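Local coordinates for uncharacterized protein (Pyrococcus horikoshii, PDB 1ZJJ) that is uncharacterised but probably acts as a magnesium-dependent phosphatase of the haloacid dehalogenase (HAD) superfamily, at residues S69-H80 with I185-V195. Sequence-based numbering, arbitrary orientation.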
loop_
_atom_site.group_PDB
_atom_site.type_symbol
_atom_site.label_atom_id
_atom_site.label_comp_id
_atom_site.label_asym_id
_atom_site.label_seq_id
_atom_site.Cartn_x
_atom_site.Cartn_y
_atom_site.Cartn_z
ATOM N N SER B 69 -16.750 8.379 8.567
ATOM C CA SER B 69 -15.518 8.001 9.244
ATOM C C SER B 69 -14.739 9.268 9.599
ATOM O O SER B 69 -14.037 9.306 10.598
ATOM C CB SER B 69 -14.670 7.070 8.368
ATOM O OG SER B 69 -14.286 7.675 7.150
ATOM N N GLY B 70 -14.885 10.303 8.775
ATOM C CA GLY B 70 -14.192 11.558 9.030
ATOM C C GLY B 70 -14.666 12.203 10.318
ATOM O O GLY B 70 -13.869 12.727 11.096
ATOM N N LEU B 71 -15.975 12.178 10.540
ATOM C CA LEU B 71 -16.471 12.783 11.753
ATOM C C LEU B 71 -16.096 11.916 12.940
ATOM O O LEU B 71 -15.703 12.398 13.995
ATOM C CB LEU B 71 -17.993 12.891 11.647
ATOM C CG LEU B 71 -18.657 13.161 12.999
ATOM C CD1 LEU B 71 -18.440 14.598 13.478
ATOM C CD2 LEU B 71 -20.170 12.944 12.970
ATOM N N ALA B 72 -16.153 10.596 12.788
ATOM C CA ALA B 72 -15.730 9.688 13.851
ATOM C C ALA B 72 -14.249 9.896 14.182
ATOM O O ALA B 72 -13.842 9.793 15.343
ATOM C CB ALA B 72 -15.976 8.234 13.425
ATOM N N THR B 73 -13.445 10.182 13.160
ATOM C CA THR B 73 -12.017 10.405 13.356
ATOM C C THR B 73 -11.793 11.667 14.192
ATOM O O THR B 73 -11.009 11.656 15.136
ATOM C CB THR B 73 -11.278 10.526 11.997
ATOM O OG1 THR B 73 -11.405 9.292 11.274
ATOM C CG2 THR B 73 -9.804 10.816 12.207
ATOM N N ARG B 74 -12.483 12.751 13.844
ATOM C CA ARG B 74 -12.361 13.995 14.602
ATOM C C ARG B 74 -12.762 13.754 16.054
ATOM O O ARG B 74 -12.056 14.164 16.975
ATOM C CB ARG B 74 -13.248 15.097 14.001
ATOM C CG ARG B 74 -13.499 16.280 14.951
ATOM C CD ARG B 74 -14.024 17.536 14.228
ATOM N NE ARG B 74 -15.383 17.418 13.693
ATOM C CZ ARG B 74 -16.495 17.401 14.428
ATOM N NH1 ARG B 74 -16.436 17.490 15.752
ATOM N NH2 ARG B 74 -17.679 17.310 13.838
ATOM N N LEU B 75 -13.897 13.087 16.257
ATOM C CA LEU B 75 -14.385 12.801 17.606
ATOM C C LEU B 75 -13.405 11.931 18.396
ATOM O O LEU B 75 -13.214 12.128 19.601
ATOM C CB LEU B 75 -15.763 12.126 17.543
ATOM C CG LEU B 75 -16.887 12.964 16.913
ATOM C CD1 LEU B 75 -18.171 12.159 16.862
ATOM C CD2 LEU B 75 -17.096 14.239 17.721
ATOM N N TYR B 76 -12.786 10.969 17.722
ATOM C CA TYR B 76 -11.815 10.104 18.380
ATOM C C TYR B 76 -10.604 10.932 18.830
ATOM O O TYR B 76 -10.160 10.838 19.976
ATOM C CB TYR B 76 -11.342 9.002 17.428
ATOM C CG TYR B 76 -10.210 8.189 18.004
ATOM C CD1 TYR B 76 -10.449 7.204 18.964
ATOM C CD2 TYR B 76 -8.888 8.466 17.658
ATOM C CE1 TYR B 76 -9.395 6.522 19.570
ATOM C CE2 TYR B 76 -7.830 7.793 18.255
ATOM C CZ TYR B 76 -8.090 6.826 19.211
ATOM O OH TYR B 76 -7.037 6.179 19.813
ATOM N N MET B 77 -10.070 11.736 17.910
ATOM C CA MET B 77 -8.912 12.577 18.195
ATOM C C MET B 77 -9.188 13.530 19.356
ATOM O O MET B 77 -8.377 13.660 20.269
ATOM C CB MET B 77 -8.522 13.367 16.941
ATOM C CG MET B 77 -8.064 12.472 15.797
ATOM S SD MET B 77 -7.833 13.331 14.232
ATOM C CE MET B 77 -6.201 14.026 14.497
ATOM N N SER B 78 -10.342 14.186 19.319
ATOM C CA SER B 78 -10.720 15.123 20.362
ATOM C C SER B 78 -10.787 14.465 21.742
ATOM O O SER B 78 -10.320 15.025 22.738
ATOM C CB SER B 78 -12.076 15.742 20.023
ATOM O OG SER B 78 -12.357 16.840 20.867
ATOM N N LYS B 79 -11.358 13.268 21.790
ATOM C CA LYS B 79 -11.522 12.543 23.041
ATOM C C LYS B 79 -10.306 11.797 23.578
ATOM O O LYS B 79 -10.113 11.739 24.791
ATOM C CB LYS B 79 -12.674 11.543 22.901
ATOM C CG LYS B 79 -13.031 10.817 24.181
ATOM C CD LYS B 79 -14.230 9.903 23.974
ATOM C CE LYS B 79 -14.799 9.470 25.312
ATOM N NZ LYS B 79 -15.863 8.437 25.177
ATOM N N HIS B 80 -9.479 11.255 22.691
ATOM C CA HIS B 80 -8.345 10.445 23.121
ATOM C C HIS B 80 -6.919 10.883 22.799
ATOM O O HIS B 80 -5.979 10.191 23.175
ATOM C CB HIS B 80 -8.539 9.017 22.594
ATOM C CG HIS B 80 -9.823 8.383 23.024
ATOM N ND1 HIS B 80 -10.090 8.060 24.338
ATOM C CD2 HIS B 80 -10.924 8.024 22.320
ATOM C CE1 HIS B 80 -11.296 7.529 24.424
ATOM N NE2 HIS B 80 -11.825 7.497 23.212
ATOM N N ILE B 185 -10.045 4.002 12.440
ATOM C CA ILE B 185 -11.266 4.510 13.047
ATOM C C ILE B 185 -12.586 3.823 12.687
ATOM O O ILE B 185 -13.350 3.433 13.579
ATOM C CB ILE B 185 -11.407 6.026 12.748
ATOM C CG1 ILE B 185 -10.145 6.765 13.203
ATOM C CG2 ILE B 185 -12.637 6.594 13.456
ATOM C CD1 ILE B 185 -9.839 6.607 14.675
ATOM N N GLY B 186 -12.841 3.668 11.389
ATOM C CA GLY B 186 -14.097 3.105 10.928
ATOM C C GLY B 186 -14.393 1.633 11.139
ATOM O O GLY B 186 -13.579 0.887 11.684
ATOM N N LYS B 187 -15.587 1.232 10.709
ATOM C CA LYS B 187 -16.041 -0.153 10.809
ATOM C C LYS B 187 -14.965 -1.056 10.219
ATOM O O LYS B 187 -14.379 -0.729 9.187
ATOM C CB LYS B 187 -17.339 -0.334 10.019
ATOM C CG LYS B 187 -18.476 0.571 10.468
ATOM C CD LYS B 187 -19.653 0.510 9.497
ATOM C CE LYS B 187 -19.276 1.107 8.146
ATOM N NZ LYS B 187 -20.402 1.000 7.189
ATOM N N PRO B 188 -14.739 -2.236 10.822
ATOM C CA PRO B 188 -15.398 -2.806 12.003
ATOM C C PRO B 188 -14.665 -2.497 13.302
ATOM O O PRO B 188 -14.675 -3.301 14.239
ATOM C CB PRO B 188 -15.370 -4.292 11.697
ATOM C CG PRO B 188 -13.980 -4.441 11.159
ATOM C CD PRO B 188 -13.863 -3.245 10.198
ATOM N N ASN B 189 -14.039 -1.329 13.365
ATOM C CA ASN B 189 -13.273 -0.948 14.537
ATOM C C ASN B 189 -14.039 -0.258 15.657
ATOM O O ASN B 189 -15.100 0.325 15.455
ATOM C CB ASN B 189 -12.082 -0.103 14.090
ATOM C CG ASN B 189 -11.116 -0.897 13.231
ATOM O OD1 ASN B 189 -10.317 -1.676 13.746
ATOM N ND2 ASN B 189 -11.203 -0.725 11.918
ATOM N N GLU B 190 -13.460 -0.333 16.848
ATOM C CA GLU B 190 -14.034 0.208 18.068
ATOM C C GLU B 190 -14.279 1.724 18.125
ATOM O O GLU B 190 -15.278 2.166 18.688
ATOM C CB GLU B 190 -13.165 -0.259 19.240
ATOM C CG GLU B 190 -13.739 -0.025 20.615
ATOM C CD GLU B 190 -13.615 1.413 21.040
ATOM O OE1 GLU B 190 -12.695 2.087 20.532
ATOM O OE2 GLU B 190 -14.417 1.870 21.883
ATOM N N PRO B 191 -13.380 2.544 17.550
ATOM C CA PRO B 191 -13.618 3.992 17.603
ATOM C C PRO B 191 -14.969 4.378 16.993
ATOM O O PRO B 191 -15.645 5.294 17.476
ATOM C CB PRO B 191 -12.448 4.565 16.800
ATOM C CG PRO B 191 -11.352 3.569 17.063
ATOM C CD PRO B 191 -12.083 2.251 16.915
ATOM N N MET B 192 -15.355 3.678 15.930
ATOM C CA MET B 192 -16.621 3.952 15.254
ATOM C C MET B 192 -17.774 3.567 16.174
ATOM O O MET B 192 -18.784 4.261 16.242
ATOM C CB MET B 192 -16.720 3.155 13.952
ATOM C CG MET B 192 -17.767 3.681 12.987
ATOM S SD MET B 192 -17.240 5.242 12.242
ATOM C CE MET B 192 -17.495 4.896 10.528
ATOM N N TYR B 193 -17.617 2.451 16.881
ATOM C CA TYR B 193 -18.652 1.990 17.803
ATOM C C TYR B 193 -18.785 2.991 18.940
ATOM O O TYR B 193 -19.883 3.273 19.408
ATOM C CB TYR B 193 -18.299 0.618 18.383
ATOM C CG TYR B 193 -19.358 0.075 19.324
ATOM C CD1 TYR B 193 -20.599 -0.341 18.842
ATOM C CD2 TYR B 193 -19.130 0.012 20.698
ATOM C CE1 TYR B 193 -21.588 -0.802 19.705
ATOM C CE2 TYR B 193 -20.113 -0.451 21.571
ATOM C CZ TYR B 193 -21.339 -0.852 21.069
ATOM O OH TYR B 193 -22.324 -1.274 21.927
ATOM N N GLU B 194 -17.653 3.527 19.383
ATOM C CA GLU B 194 -17.659 4.500 20.462
ATOM C C GLU B 194 -18.514 5.693 20.064
ATOM O O GLU B 194 -19.242 6.241 20.884
ATOM C CB GLU B 194 -16.230 4.946 20.793
ATOM C CG GLU B 194 -16.164 6.063 21.811
ATOM C CD GLU B 194 -14.751 6.330 22.299
ATOM O OE1 GLU B 194 -13.828 6.384 21.464
ATOM O OE2 GLU B 194 -14.568 6.498 23.521
ATOM N N VAL B 195 -18.437 6.090 18.797
ATOM C CA VAL B 195 -19.236 7.219 18.324
ATOM C C VAL B 195 -20.733 6.905 18.291
ATOM O O VAL B 195 -21.555 7.722 18.700
ATOM C CB VAL B 195 -18.775 7.681 16.925
ATOM C CG1 VAL B 195 -19.731 8.725 16.379
ATOM C CG2 VAL B 195 -17.376 8.271 17.022
#
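The two crossings between the HAD core and the cap domain pack together here: helix 69-80 leads out of the six-stranded sheet, and segment 185-195 returns from the four-stranded one. The axes of helices 69-80 and 190-195 cross at 89°, 9.4 Å apart. Ala-72 sits at the centre, its CB 3.5 Å from Met-192 SD and against Ile-185 CG2 and Val-195 CG2. Ile-185 lays CG1 across Thr-73 OG1, which bonds back to Ser-69 O, and brings CD1 to 3.6 Å from Tyr-76 CD2. Leu-75 CD1 packs on Val-195 CG1. Glu-194 closes the exposed end of this apolar packing: with CG anti to its backbone N (chi1 174°), its carboxylate meets His-80 edge-on, the planes 20° apart. The single N-H of His-80 NE2 is shared, bent, between the syn lone pairs of Glu-194 OE1 and OE2 (2.9 Å each). Lys-79 NZ adds a salt bridge to Glu-194 OE2 (2.9 Å) from above the carboxylate plane, giving OE2 two donors. Replacing Glu-194 by an alanine would probably leave the Lys-79 ammonium without this counter-charge and the His-80 ring freer to turn. The carboxylate would tend to favour a protonated His-80, though Lys-79 partly offsets this.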